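Local coordinates for protein Cfl (Pectobacterium brasiliense, PDB 7A9J) that acts as a coronafacic acid ligase of the ATP-dependent AMP-binding family, probably activating a carboxylic acid through its adenylate before joining it to an amine, at residues K30-H35 with N52-I57; V100-K105 with N113-S118; V215-R220 with P229-L234; L409-N414 with I419-E424. The protein carries 1 engineered substitution. One frame throughout, in Å; residues are numbered along the deposited sequence.

Contact 1. Residues K30-H35 with N52-I57; sequences KHALLH and NLLLLI
The tight part of this contact is where L54 meets L33: the CD2 methyl of L54 lies 3.7 Å from L33 CD2, and the two side chains cross at nearly a right angle. L54 CG is anti to the backbone N (chi1 174°), which carries its branch out toward helix 24-34. A second touch, looser at 4.2 Å, joins A32 CB and L54 CB. The CA atoms of A32 and L54 are 6.8 Å apart, so the methyl of A32 marks where the backbones come closest. These two pairs bury 111 Å². Helix 24-34 is thus packed against helix 50-66, the two being linked in sequence by the short antiparallel strands 39-42 and 47-49. On the inner side the packing carries on beyond the segments: L53 and I57 lie against F28, while I57 also touches F25 and, on helix 83-95, A87 and Y90. The L33 side is different. L33 is partly exposed, while A32 and L54 are buried, and past it the helix runs out: H35 is the first residue to leave helical backbone angles. H35 ND1 makes a weak bond to H31 O (3.5 Å), and its ring lies over that of H31.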
loop_
_atom_site.group_PDB
_atom_site.type_symbol
_atom_site.label_atom_id
_atom_site.label_comp_id
_atom_site.label_asym_id
_atom_site.label_seq_id
_atom_site.Cartn_x
_atom_site.Cartn_y
_atom_site.Cartn_z
ATOM N N LYS A 30 15.715 -1.620 -21.918
ATOM C CA LYS A 30 15.447 -0.871 -23.133
ATOM C C LYS A 30 15.403 0.612 -22.811
ATOM O O LYS A 30 16.120 1.413 -23.421
ATOM C CB LYS A 30 14.150 -1.343 -23.770
ATOM C CG LYS A 30 13.845 -0.671 -25.108
ATOM C CD LYS A 30 12.409 -0.943 -25.528
ATOM C CE LYS A 30 12.070 -0.162 -26.801
ATOM N NZ LYS A 30 10.798 -0.657 -27.378
ATOM N N HIS A 31 14.660 0.977 -21.763
ATOM C CA HIS A 31 14.623 2.383 -21.398
ATOM C C HIS A 31 15.973 2.907 -20.919
ATOM O O HIS A 31 16.388 4.016 -21.293
ATOM C CB HIS A 31 13.572 2.635 -20.343
ATOM C CG HIS A 31 13.373 4.093 -20.109
ATOM N ND1 HIS A 31 12.471 4.835 -20.837
ATOM C CD2 HIS A 31 14.047 4.975 -19.332
ATOM C CE1 HIS A 31 12.570 6.108 -20.492
ATOM N NE2 HIS A 31 13.524 6.224 -19.589
ATOM N N ALA A 32 16.684 2.150 -20.096
ATOM C CA ALA A 32 17.976 2.640 -19.663
ATOM C C ALA A 32 18.903 2.880 -20.856
ATOM O O ALA A 32 19.703 3.823 -20.855
ATOM C CB ALA A 32 18.606 1.654 -18.676
ATOM N N LEU A 33 18.833 2.034 -21.879
ATOM C CA LEU A 33 19.821 2.180 -22.947
ATOM C C LEU A 33 19.498 3.342 -23.864
ATOM O O LEU A 33 20.378 3.817 -24.598
ATOM C CB LEU A 33 19.942 0.881 -23.730
ATOM C CG LEU A 33 20.747 -0.092 -22.886
ATOM C CD1 LEU A 33 20.725 -1.396 -23.598
ATOM C CD2 LEU A 33 22.211 0.365 -22.604
ATOM N N LEU A 34 18.277 3.827 -23.812
ATOM C CA LEU A 34 17.832 4.925 -24.649
ATOM C C LEU A 34 17.771 6.233 -23.882
ATOM O O LEU A 34 17.577 7.280 -24.497
ATOM C CB LEU A 34 16.445 4.605 -25.245
ATOM C CG LEU A 34 16.388 3.334 -26.122
ATOM C CD1 LEU A 34 14.951 2.928 -26.507
ATOM C CD2 LEU A 34 17.300 3.467 -27.365
ATOM N N HIS A 35 17.943 6.197 -22.563
ATOM C CA HIS A 35 17.858 7.382 -21.711
ATOM C C HIS A 35 18.948 7.330 -20.660
ATOM O O HIS A 35 18.739 7.659 -19.487
ATOM C CB HIS A 35 16.481 7.471 -21.082
ATOM C CG HIS A 35 15.409 7.715 -22.088
ATOM N ND1 HIS A 35 14.858 6.702 -22.849
ATOM C CD2 HIS A 35 14.816 8.861 -22.499
ATOM C CE1 HIS A 35 13.955 7.213 -23.668
ATOM N NE2 HIS A 35 13.912 8.522 -23.477
ATOM N N ASN A 52 23.975 3.761 -15.264
ATOM C CA ASN A 52 24.765 3.167 -14.164
ATOM C C ASN A 52 23.971 2.169 -13.325
ATOM O O ASN A 52 24.565 1.232 -12.753
ATOM C CB ASN A 52 25.383 4.282 -13.332
ATOM C CG ASN A 52 26.633 4.936 -14.088
ATOM O OD1 ASN A 52 27.414 4.209 -14.769
ATOM N ND2 ASN A 52 26.795 6.269 -14.038
ATOM N N LEU A 53 22.649 2.370 -13.177
ATOM C CA LEU A 53 21.842 1.362 -12.523
ATOM C C LEU A 53 21.821 0.073 -13.334
ATOM O O LEU A 53 21.964 -1.008 -12.760
ATOM C CB LEU A 53 20.421 1.908 -12.270
ATOM C CG LEU A 53 19.398 0.946 -11.720
ATOM C CD1 LEU A 53 19.921 0.394 -10.414
ATOM C CD2 LEU A 53 18.041 1.730 -11.502
ATOM N N LEU A 54 21.685 0.156 -14.666
ATOM C CA LEU A 54 21.820 -1.045 -15.491
ATOM C C LEU A 54 23.182 -1.718 -15.297
ATOM O O LEU A 54 23.264 -2.948 -15.198
ATOM C CB LEU A 54 21.569 -0.723 -16.973
ATOM C CG LEU A 54 21.810 -1.857 -17.980
ATOM C CD1 LEU A 54 20.787 -3.030 -17.753
ATOM C CD2 LEU A 54 21.727 -1.331 -19.393
ATOM N N LEU A 55 24.265 -0.946 -15.242
ATOM C CA LEU A 55 25.574 -1.566 -15.040
ATOM C C LEU A 55 25.629 -2.299 -13.710
ATOM O O LEU A 55 26.129 -3.423 -13.661
ATOM C CB LEU A 55 26.698 -0.539 -15.104
ATOM C CG LEU A 55 26.873 0.084 -16.487
ATOM C CD1 LEU A 55 28.159 0.853 -16.427
ATOM C CD2 LEU A 55 26.969 -0.976 -17.561
ATOM N N LEU A 56 25.075 -1.697 -12.644
ATOM C CA LEU A 56 25.041 -2.350 -11.325
ATOM C C LEU A 56 24.208 -3.641 -11.357
ATOM O O LEU A 56 24.628 -4.691 -10.838
ATOM C CB LEU A 56 24.453 -1.386 -10.281
ATOM C CG LEU A 56 24.200 -1.915 -8.863
ATOM C CD1 LEU A 56 25.558 -2.418 -8.327
ATOM C CD2 LEU A 56 23.678 -0.777 -8.005
ATOM N N ILE A 57 23.048 -3.582 -12.018
ATOM C CA ILE A 57 22.194 -4.759 -12.171
ATOM C C ILE A 57 22.953 -5.873 -12.859
ATOM O O ILE A 57 22.879 -7.052 -12.459
ATOM C CB ILE A 57 20.938 -4.396 -12.986
ATOM C CG1 ILE A 57 20.006 -3.595 -12.109
ATOM C CG2 ILE A 57 20.211 -5.691 -13.413
ATOM C CD1 ILE A 57 19.021 -2.737 -12.929
#

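Contact 2. Residues V100-K105 with N113-S118; sequences VPLSLK and NLIQHS
L102 reaches the helix with both branches of its fork, one to each of two neighbouring residues. CD2 goes to L114, coming within 3.7 Å of L114 CB, and the two leucine side chains slide past each other in opposite directions. CD1 goes to I115, 3.8 Å from I115 CG1, and here the side chains cross at about a right angle. Two torsions bring this about: chi1 of L102 (-55°) directs CG toward the helix, and chi2 (174°) then splits the methyls between L114 and I115. One turn further along, V100 meets S118 by carbon alone, with V100 CG1 and S118 CB 4.0 Å apart. The hydroxyl of S118 is engaged otherwise: with chi1 at 70° OG sits between the backbone N and the carbonyl carbon, folded back over its own helix, and it is hydrogen-bonded with S120 OG. After L102 the chain turns away in an ST turn, where S103 OG accepts the N-H of K105 at 3.0 Å. Beneath the layer, L102 and I115 both rest on S76 of strand 74-78, while Y188 covers V100, L114 and S118. This is the packing of a beta-alpha-beta crossover: strand 98-101, at one edge of a five-stranded parallel sheet, leads through helix 108-117 to parallel strand 122-125, with strand 74-78 lying between the two.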
loop_
_atom_site.group_PDB
_atom_site.type_symbol
_atom_site.label_atom_id
_atom_site.label_comp_id
_atom_site.label_asym_id
_atom_site.label_seq_id
_atom_site.Cartn_x
_atom_site.Cartn_y
_atom_site.Cartn_z
ATOM N N VAL A 100 12.147 -13.040 -2.968
ATOM C CA VAL A 100 11.205 -13.254 -1.847
ATOM C C VAL A 100 11.447 -12.116 -0.863
ATOM O O VAL A 100 12.286 -12.233 0.035
ATOM C CB VAL A 100 11.397 -14.621 -1.162
ATOM C CG1 VAL A 100 10.268 -14.835 -0.110
ATOM C CG2 VAL A 100 11.407 -15.746 -2.176
ATOM N N PRO A 101 10.742 -10.991 -1.001
ATOM C CA PRO A 101 10.979 -9.859 -0.118
ATOM C C PRO A 101 10.477 -10.159 1.299
ATOM O O PRO A 101 9.382 -10.732 1.503
ATOM C CB PRO A 101 10.190 -8.717 -0.775
ATOM C CG PRO A 101 9.709 -9.242 -2.101
ATOM C CD PRO A 101 9.784 -10.719 -2.090
ATOM N N LEU A 102 11.319 -9.848 2.281
ATOM C CA LEU A 102 11.014 -10.077 3.697
ATOM C C LEU A 102 10.735 -8.739 4.361
ATOM O O LEU A 102 11.648 -7.933 4.551
ATOM C CB LEU A 102 12.154 -10.780 4.434
ATOM C CG LEU A 102 12.570 -12.092 3.793
ATOM C CD1 LEU A 102 13.833 -12.669 4.497
ATOM C CD2 LEU A 102 11.401 -13.042 3.802
ATOM N N SER A 103 9.476 -8.547 4.768
ATOM C CA SER A 103 9.032 -7.260 5.255
ATOM C C SER A 103 9.835 -6.851 6.488
ATOM O O SER A 103 10.245 -7.685 7.298
ATOM C CB SER A 103 7.512 -7.353 5.601
ATOM O OG SER A 103 7.172 -6.496 6.665
ATOM N N LEU A 104 10.123 -5.553 6.601
ATOM C CA LEU A 104 10.869 -5.066 7.746
ATOM C C LEU A 104 10.065 -5.113 9.040
ATOM O O LEU A 104 10.646 -4.894 10.105
ATOM C CB LEU A 104 11.360 -3.634 7.501
ATOM C CG LEU A 104 12.060 -3.368 6.150
ATOM C CD1 LEU A 104 12.690 -1.958 6.123
ATOM C CD2 LEU A 104 13.108 -4.459 5.851
ATOM N N LYS A 105 8.751 -5.377 8.975
ATOM C CA LYS A 105 7.940 -5.511 10.165
ATOM C C LYS A 105 8.052 -6.894 10.779
ATOM O O LYS A 105 7.639 -7.054 11.909
ATOM C CB LYS A 105 6.462 -5.195 9.851
ATOM C CG LYS A 105 6.335 -3.890 9.010
ATOM C CD LYS A 105 5.154 -3.010 9.428
ATOM C CE LYS A 105 5.180 -1.689 8.651
ATOM N NZ LYS A 105 6.493 -0.968 8.785
ATOM N N ASN A 113 11.126 -18.113 9.625
ATOM C CA ASN A 113 10.038 -18.935 9.099
ATOM C C ASN A 113 9.849 -18.744 7.597
ATOM O O ASN A 113 9.675 -19.728 6.862
ATOM C CB ASN A 113 8.730 -18.635 9.825
ATOM C CG ASN A 113 7.610 -19.538 9.336
ATOM O OD1 ASN A 113 7.724 -20.761 9.404
ATOM N ND2 ASN A 113 6.558 -18.947 8.782
ATOM N N LEU A 114 9.883 -17.489 7.109
ATOM C CA LEU A 114 9.721 -17.267 5.670
ATOM C C LEU A 114 10.918 -17.759 4.866
ATOM O O LEU A 114 10.753 -18.242 3.744
ATOM C CB LEU A 114 9.478 -15.786 5.364
ATOM C CG LEU A 114 8.120 -15.308 5.896
ATOM C CD1 LEU A 114 7.752 -13.990 5.184
ATOM C CD2 LEU A 114 6.997 -16.351 5.749
ATOM N N ILE A 115 12.134 -17.577 5.374
ATOM C CA ILE A 115 13.285 -18.101 4.639
ATOM C C ILE A 115 13.143 -19.597 4.459
ATOM O O ILE A 115 13.376 -20.134 3.364
ATOM C CB ILE A 115 14.593 -17.749 5.368
ATOM C CG1 ILE A 115 14.864 -16.247 5.222
ATOM C CG2 ILE A 115 15.796 -18.549 4.799
ATOM C CD1 ILE A 115 16.077 -15.816 6.064
ATOM N N GLN A 116 12.721 -20.282 5.522
ATOM C CA GLN A 116 12.567 -21.728 5.484
ATOM C C GLN A 116 11.373 -22.125 4.629
ATOM O O GLN A 116 11.487 -22.986 3.750
ATOM C CB GLN A 116 12.411 -22.257 6.905
ATOM C CG GLN A 116 13.664 -22.060 7.731
ATOM C CD GLN A 116 13.564 -22.772 9.057
ATOM O OE1 GLN A 116 12.660 -22.507 9.858
ATOM N NE2 GLN A 116 14.477 -23.694 9.291
ATOM N N HIS A 117 10.221 -21.490 4.864
ATOM C CA HIS A 117 9.007 -21.847 4.132
ATOM C C HIS A 117 9.183 -21.638 2.632
ATOM O O HIS A 117 8.732 -22.465 1.831
ATOM C CB HIS A 117 7.820 -21.026 4.649
ATOM C CG HIS A 117 6.489 -21.438 4.078
ATOM N ND1 HIS A 117 5.981 -20.899 2.917
ATOM C CD2 HIS A 117 5.559 -22.321 4.514
ATOM C CE1 HIS A 117 4.789 -21.411 2.669
ATOM N NE2 HIS A 117 4.510 -22.283 3.623
ATOM N N SER A 118 9.802 -20.520 2.235
ATOM C CA SER A 118 10.017 -20.219 0.830
ATOM C C SER A 118 11.050 -21.140 0.174
ATOM O O SER A 118 11.188 -21.094 -1.052
ATOM C CB SER A 118 10.492 -18.761 0.650
ATOM O OG SER A 118 11.823 -18.573 1.142
#

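Contact 3. Residues V215-R220 with P229-L234; sequences VTINPR and PAILSL
The backbones of P219 and P229 come nearest at 6.8 Å between CA atoms, too far for strand pairing, and the irregular 215-220 segment runs beside strand 230-233, bridged by side chains alone. I217 and I231 make the closest touch: I217 CG2 lies 3.6 Å from I231 CG1, the side chains crossing obliquely. A chi1 of -54° puts CG1 of I217 beside the backbone N and so CG2 anti to it, and this branch faces the strand. I231 has an unusual bend for an isoleucine, chi2 36°, placing CD1 4.1 Å from I217 CG2 and 4.3 Å from P219 CG. The proline rings meet at about a right angle, P219 CG coming within 3.8 Å of P229 CB. W278 of the adjoining parallel strand 278-281 touches both isoleucines, and helix 240-251 closes over them with A248 on I217 and I245 and A249 on I231. The 215-220 loop is pinned by N218 ND2, donating to V215 O at 2.8 Å, and by K252 NZ bonding I217 O. Across the segments the chemistry is wholly apolar, so water exclusion probably holds the loop to strand 230-233, while polar bonds fall within the loop or reach K252 and Y345.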
loop_
_atom_site.group_PDB
_atom_site.type_symbol
_atom_site.label_atom_id
_atom_site.label_comp_id
_atom_site.label_asym_id
_atom_site.label_seq_id
_atom_site.Cartn_x
_atom_site.Cartn_y
_atom_site.Cartn_z
ATOM N N VAL A 215 -0.826 3.034 -14.796
ATOM C CA VAL A 215 -2.043 3.870 -14.978
ATOM C C VAL A 215 -2.304 4.758 -13.762
ATOM O O VAL A 215 -3.021 5.755 -13.870
ATOM C CB VAL A 215 -3.308 2.948 -15.274
ATOM C CG1 VAL A 215 -4.603 3.781 -15.494
ATOM C CG2 VAL A 215 -3.003 2.125 -16.501
ATOM N N THR A 216 -1.778 4.394 -12.593
ATOM C CA THR A 216 -2.008 5.146 -11.372
ATOM C C THR A 216 -0.908 6.145 -11.054
ATOM O O THR A 216 -1.054 6.902 -10.072
ATOM C CB THR A 216 -2.172 4.221 -10.145
ATOM O OG1 THR A 216 -0.907 3.746 -9.709
ATOM C CG2 THR A 216 -3.130 3.021 -10.457
ATOM N N ILE A 217 0.120 6.253 -11.902
ATOM C CA ILE A 217 1.199 7.189 -11.585
ATOM C C ILE A 217 1.137 8.317 -12.602
ATOM O O ILE A 217 1.651 8.169 -13.732
ATOM C CB ILE A 217 2.578 6.528 -11.636
ATOM C CG1 ILE A 217 2.626 5.292 -10.739
ATOM C CG2 ILE A 217 3.681 7.623 -11.242
ATOM C CD1 ILE A 217 3.981 4.598 -10.762
ATOM N N ASN A 218 0.592 9.454 -12.188
ATOM C CA ASN A 218 0.232 10.532 -13.115
ATOM C C ASN A 218 0.674 11.856 -12.511
ATOM O O ASN A 218 -0.143 12.700 -12.132
ATOM C CB ASN A 218 -1.280 10.503 -13.425
ATOM C CG ASN A 218 -1.710 9.214 -13.998
ATOM O OD1 ASN A 218 -1.318 8.870 -15.113
ATOM N ND2 ASN A 218 -2.582 8.472 -13.267
ATOM N N PRO A 219 1.993 12.112 -12.487
ATOM C CA PRO A 219 2.468 13.430 -12.050
ATOM C C PRO A 219 1.962 14.502 -12.999
ATOM O O PRO A 219 1.739 14.258 -14.187
ATOM C CB PRO A 219 4.016 13.319 -12.138
ATOM C CG PRO A 219 4.294 12.088 -12.986
ATOM C CD PRO A 219 3.057 11.233 -13.019
ATOM N N ARG A 220 1.935 15.730 -12.516
ATOM C CA ARG A 220 1.546 16.805 -13.417
ATOM C C ARG A 220 2.700 17.198 -14.326
ATOM O O ARG A 220 3.859 16.864 -14.084
ATOM C CB ARG A 220 1.071 18.032 -12.643
ATOM C CG ARG A 220 -0.134 17.764 -11.704
ATOM C CD ARG A 220 -0.583 19.092 -11.112
ATOM N NE ARG A 220 -1.898 19.064 -10.503
ATOM C CZ ARG A 220 -2.506 20.155 -10.046
ATOM N NH1 ARG A 220 -1.889 21.324 -10.157
ATOM N NH2 ARG A 220 -3.717 20.089 -9.494
ATOM N N PRO A 229 9.920 14.308 -13.568
ATOM C CA PRO A 229 9.192 13.972 -12.325
ATOM C C PRO A 229 9.918 12.916 -11.533
ATOM O O PRO A 229 10.380 11.925 -12.098
ATOM C CB PRO A 229 7.838 13.422 -12.810
ATOM C CG PRO A 229 7.671 13.952 -14.164
ATOM C CD PRO A 229 9.078 14.015 -14.746
ATOM N N ALA A 230 10.054 13.160 -10.231
ATOM C CA ALA A 230 10.517 12.160 -9.275
ATOM C C ALA A 230 9.315 11.597 -8.513
ATOM O O ALA A 230 8.447 12.340 -8.053
ATOM C CB ALA A 230 11.513 12.758 -8.272
ATOM N N ILE A 231 9.309 10.289 -8.353
ATOM C CA ILE A 231 8.214 9.518 -7.746
ATOM C C ILE A 231 8.709 9.075 -6.392
ATOM O O ILE A 231 9.801 8.513 -6.289
ATOM C CB ILE A 231 7.849 8.310 -8.647
ATOM C CG1 ILE A 231 6.813 8.687 -9.704
ATOM C CG2 ILE A 231 7.362 7.058 -7.856
ATOM C CD1 ILE A 231 6.921 10.017 -10.277
ATOM N N LEU A 232 7.883 9.278 -5.344
ATOM C CA LEU A 232 8.240 8.851 -4.010
ATOM C C LEU A 232 7.178 7.882 -3.523
ATOM O O LEU A 232 5.969 8.167 -3.621
ATOM C CB LEU A 232 8.308 10.035 -3.045
ATOM C CG LEU A 232 8.369 9.745 -1.571
ATOM C CD1 LEU A 232 9.634 8.945 -1.269
ATOM C CD2 LEU A 232 8.297 11.097 -0.744
ATOM N N SER A 233 7.611 6.757 -2.980
ATOM C CA SER A 233 6.662 5.908 -2.242
ATOM C C SER A 233 7.088 5.847 -0.784
ATOM O O SER A 233 8.221 5.438 -0.482
ATOM C CB SER A 233 6.582 4.489 -2.827
ATOM O OG SER A 233 5.713 3.703 -1.982
ATOM N N LEU A 234 6.162 6.232 0.129
ATOM C CA LEU A 234 6.491 6.204 1.539
ATOM C C LEU A 234 6.407 4.786 2.114
ATOM O O LEU A 234 6.901 4.554 3.229
ATOM C CB LEU A 234 5.539 7.127 2.316
ATOM C CG LEU A 234 5.748 8.582 1.862
ATOM C CD1 LEU A 234 4.682 9.450 2.491
ATOM C CD2 LEU A 234 7.130 9.094 2.297
#

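Contact 4. Residues L409-N414 with I419-E424; sequences LVRQEN and IFLGRE
Strands 408-412 and 418-423 form a beta hairpin, their short axes antiparallel at 166° and 4.6 Å apart. R411 and I419 are a hydrogen-bonded pair, I419 N reaching R411 O at 2.8 Å; V410 and F420 form the next, non-hydrogen-bonded pair. Beyond it the regular register breaks: L409 O accepts from L421 N and L409 N donates to G422 O (2.8 Å), so that L421 and G422 together lie opposite L409, an irregularity of the beta-bulge kind. G422 has a positive phi of 98°, at which a CB would jam against the preceding carbonyl O. On the face bearing R411 and I419, the arginine and isoleucine side chains lie side by side, pointing the same way. A bend in the arginine chain (chi3 63°) brings the guanidinium over I419, whose CG2 sits against one face, 3.7 Å from R411 NH2; NH1 is held by N375 OD1. E413 lies aslant the other branch, its CG 3.5 Å from I419 CG1. Toward the irregular end L409 CB packs on L421 CB at 3.8 Å, and the L409 side chain meets E424 at about a right angle, CD2 to CB 4.0 Å. V410 and F420 look to the opposite face, where V410 packs on I368 and L378 and F420 on I357. R423 is salt-bridged to D408, tying this end back to the first strand. Backbone bonds therefore set the register, while the R411 guanidinium and the E413 chain cover I419 and the E424 carbons L409, R411 keeping NH1 for N375.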
loop_
_atom_site.group_PDB
_atom_site.type_symbol
_atom_site.label_atom_id
_atom_site.label_comp_id
_atom_site.label_asym_id
_atom_site.label_seq_id
_atom_site.Cartn_x
_atom_site.Cartn_y
_atom_site.Cartn_z
ATOM N N LEU A 409 -18.648 -3.515 0.595
ATOM C CA LEU A 409 -19.924 -3.219 -0.053
ATOM C C LEU A 409 -19.779 -2.000 -0.955
ATOM O O LEU A 409 -19.146 -1.017 -0.575
ATOM C CB LEU A 409 -20.951 -2.912 0.991
ATOM C CG LEU A 409 -21.243 -4.077 1.934
ATOM C CD1 LEU A 409 -22.356 -3.694 2.907
ATOM C CD2 LEU A 409 -21.717 -5.247 1.085
ATOM N N VAL A 410 -20.384 -2.049 -2.129
ATOM C CA VAL A 410 -20.287 -0.934 -3.073
ATOM C C VAL A 410 -21.614 -0.794 -3.816
ATOM O O VAL A 410 -22.505 -1.658 -3.776
ATOM C CB VAL A 410 -19.159 -1.086 -4.113
ATOM C CG1 VAL A 410 -17.763 -1.089 -3.453
ATOM C CG2 VAL A 410 -19.415 -2.345 -4.966
ATOM N N ARG A 411 -21.716 0.326 -4.534
ATOM C CA ARG A 411 -22.757 0.560 -5.505
ATOM C C ARG A 411 -22.069 1.207 -6.683
ATOM O O ARG A 411 -21.190 2.042 -6.483
ATOM C CB ARG A 411 -23.855 1.503 -4.977
ATOM C CG ARG A 411 -24.827 1.890 -6.036
ATOM C CD ARG A 411 -25.930 2.762 -5.457
ATOM N NE ARG A 411 -25.428 4.040 -4.925
ATOM C CZ ARG A 411 -25.438 4.336 -3.621
ATOM N NH1 ARG A 411 -25.871 3.450 -2.728
ATOM N NH2 ARG A 411 -25.030 5.526 -3.213
ATOM N N GLN A 412 -22.413 0.801 -7.898
ATOM C CA GLN A 412 -21.698 1.336 -9.046
ATOM C C GLN A 412 -22.583 2.409 -9.670
ATOM O O GLN A 412 -23.749 2.173 -9.928
ATOM C CB GLN A 412 -21.378 0.233 -10.037
ATOM C CG GLN A 412 -20.516 0.651 -11.223
ATOM C CD GLN A 412 -20.607 -0.453 -12.239
ATOM O OE1 GLN A 412 -19.681 -1.211 -12.410
ATOM N NE2 GLN A 412 -21.786 -0.612 -12.844
ATOM N N GLU A 413 -22.023 3.598 -9.875
ATOM C CA GLU A 413 -22.808 4.682 -10.467
ATOM C C GLU A 413 -22.799 4.541 -11.990
ATOM O O GLU A 413 -22.037 3.750 -12.581
ATOM C CB GLU A 413 -22.209 6.052 -10.077
ATOM C CG GLU A 413 -22.151 6.302 -8.548
ATOM C CD GLU A 413 -23.221 7.262 -8.081
ATOM O OE1 GLU A 413 -22.835 8.361 -7.628
ATOM O OE2 GLU A 413 -24.433 6.937 -8.187
ATOM N N ASN A 414 -23.608 5.386 -12.617
ATOM C CA ASN A 414 -23.734 5.398 -14.065
ATOM C C ASN A 414 -22.420 5.605 -14.776
ATOM O O ASN A 414 -22.187 5.001 -15.818
ATOM C CB ASN A 414 -24.726 6.475 -14.445
ATOM C CG ASN A 414 -26.170 6.028 -14.148
ATOM O OD1 ASN A 414 -26.467 4.824 -14.230
ATOM N ND2 ASN A 414 -27.045 6.961 -13.759
ATOM N N ILE A 419 -19.150 3.701 -5.497
ATOM C CA ILE A 419 -19.469 4.258 -4.194
ATOM C C ILE A 419 -19.170 3.242 -3.109
ATOM O O ILE A 419 -19.538 2.060 -3.204
ATOM C CB ILE A 419 -20.954 4.672 -4.193
ATOM C CG1 ILE A 419 -21.225 5.782 -5.174
ATOM C CG2 ILE A 419 -21.350 5.056 -2.805
ATOM C CD1 ILE A 419 -20.250 6.979 -5.231
ATOM N N PHE A 420 -18.578 3.692 -2.030
ATOM C CA PHE A 420 -18.109 2.786 -0.996
ATOM C C PHE A 420 -19.079 2.802 0.171
ATOM O O PHE A 420 -19.374 3.860 0.732
ATOM C CB PHE A 420 -16.686 3.158 -0.547
ATOM C CG PHE A 420 -16.088 2.173 0.399
ATOM C CD1 PHE A 420 -15.530 1.002 -0.099
ATOM C CD2 PHE A 420 -15.953 2.473 1.734
ATOM C CE1 PHE A 420 -14.931 0.107 0.763
ATOM C CE2 PHE A 420 -15.347 1.567 2.607
ATOM C CZ PHE A 420 -14.870 0.393 2.120
ATOM N N LEU A 421 -19.596 1.629 0.500
ATOM C CA LEU A 421 -20.609 1.528 1.539
ATOM C C LEU A 421 -20.050 0.876 2.787
ATOM O O LEU A 421 -20.818 0.546 3.731
ATOM C CB LEU A 421 -21.835 0.749 1.022
ATOM C CG LEU A 421 -22.398 1.444 -0.211
ATOM C CD1 LEU A 421 -23.549 0.657 -0.757
ATOM C CD2 LEU A 421 -22.885 2.804 0.230
ATOM N N GLY A 422 -18.747 0.651 2.820
ATOM C CA GLY A 422 -18.123 0.139 4.026
ATOM C C GLY A 422 -17.919 -1.367 3.975
ATOM O O GLY A 422 -18.170 -2.049 2.974
ATOM N N ARG A 423 -17.353 -1.870 5.060
ATOM C CA ARG A 423 -17.209 -3.313 5.213
ATOM C C ARG A 423 -18.567 -3.982 5.362
ATOM O O ARG A 423 -19.465 -3.490 6.060
ATOM C CB ARG A 423 -16.380 -3.634 6.454
ATOM C CG ARG A 423 -15.007 -3.056 6.420
ATOM C CD ARG A 423 -14.166 -3.817 5.460
ATOM N NE ARG A 423 -14.042 -5.238 5.800
ATOM C CZ ARG A 423 -13.538 -6.168 4.981
ATOM N NH1 ARG A 423 -13.118 -5.846 3.736
ATOM N NH2 ARG A 423 -13.487 -7.432 5.405
ATOM N N GLU A 424 -18.712 -5.140 4.717
ATOM C CA GLU A 424 -19.962 -5.879 4.880
ATOM C C GLU A 424 -20.251 -6.142 6.339
ATOM O O GLU A 424 -21.424 -6.127 6.769
ATOM C CB GLU A 424 -19.904 -7.196 4.116
ATOM C CG GLU A 424 -21.227 -7.990 4.177
ATOM C CD GLU A 424 -21.329 -9.069 3.101
ATOM O OE1 GLU A 424 -22.412 -9.178 2.471
ATOM O OE2 GLU A 424 -20.335 -9.807 2.881
#

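Overall arrangement
Contacts 1, 2 and 3 join side chains alone, whereas contact 4 is built on backbone pairing and buries the most surface, 519 Å². Contact 1 is the most peripheral, its centre about 27 Å from that of the chain, and pairs two helices; contact 2 sets a helix on the edge of a parallel sheet; contact 3 sets a loop against a strand. Contacts 1, 2 and 4 are buried, while contact 3, though nearest the chain centre at about 14 Å, is only partly buried. None touches another. Charged side chains join the packing across the segments in contact 4, while the cross-segment packing of the other three is carried by uncharged residues.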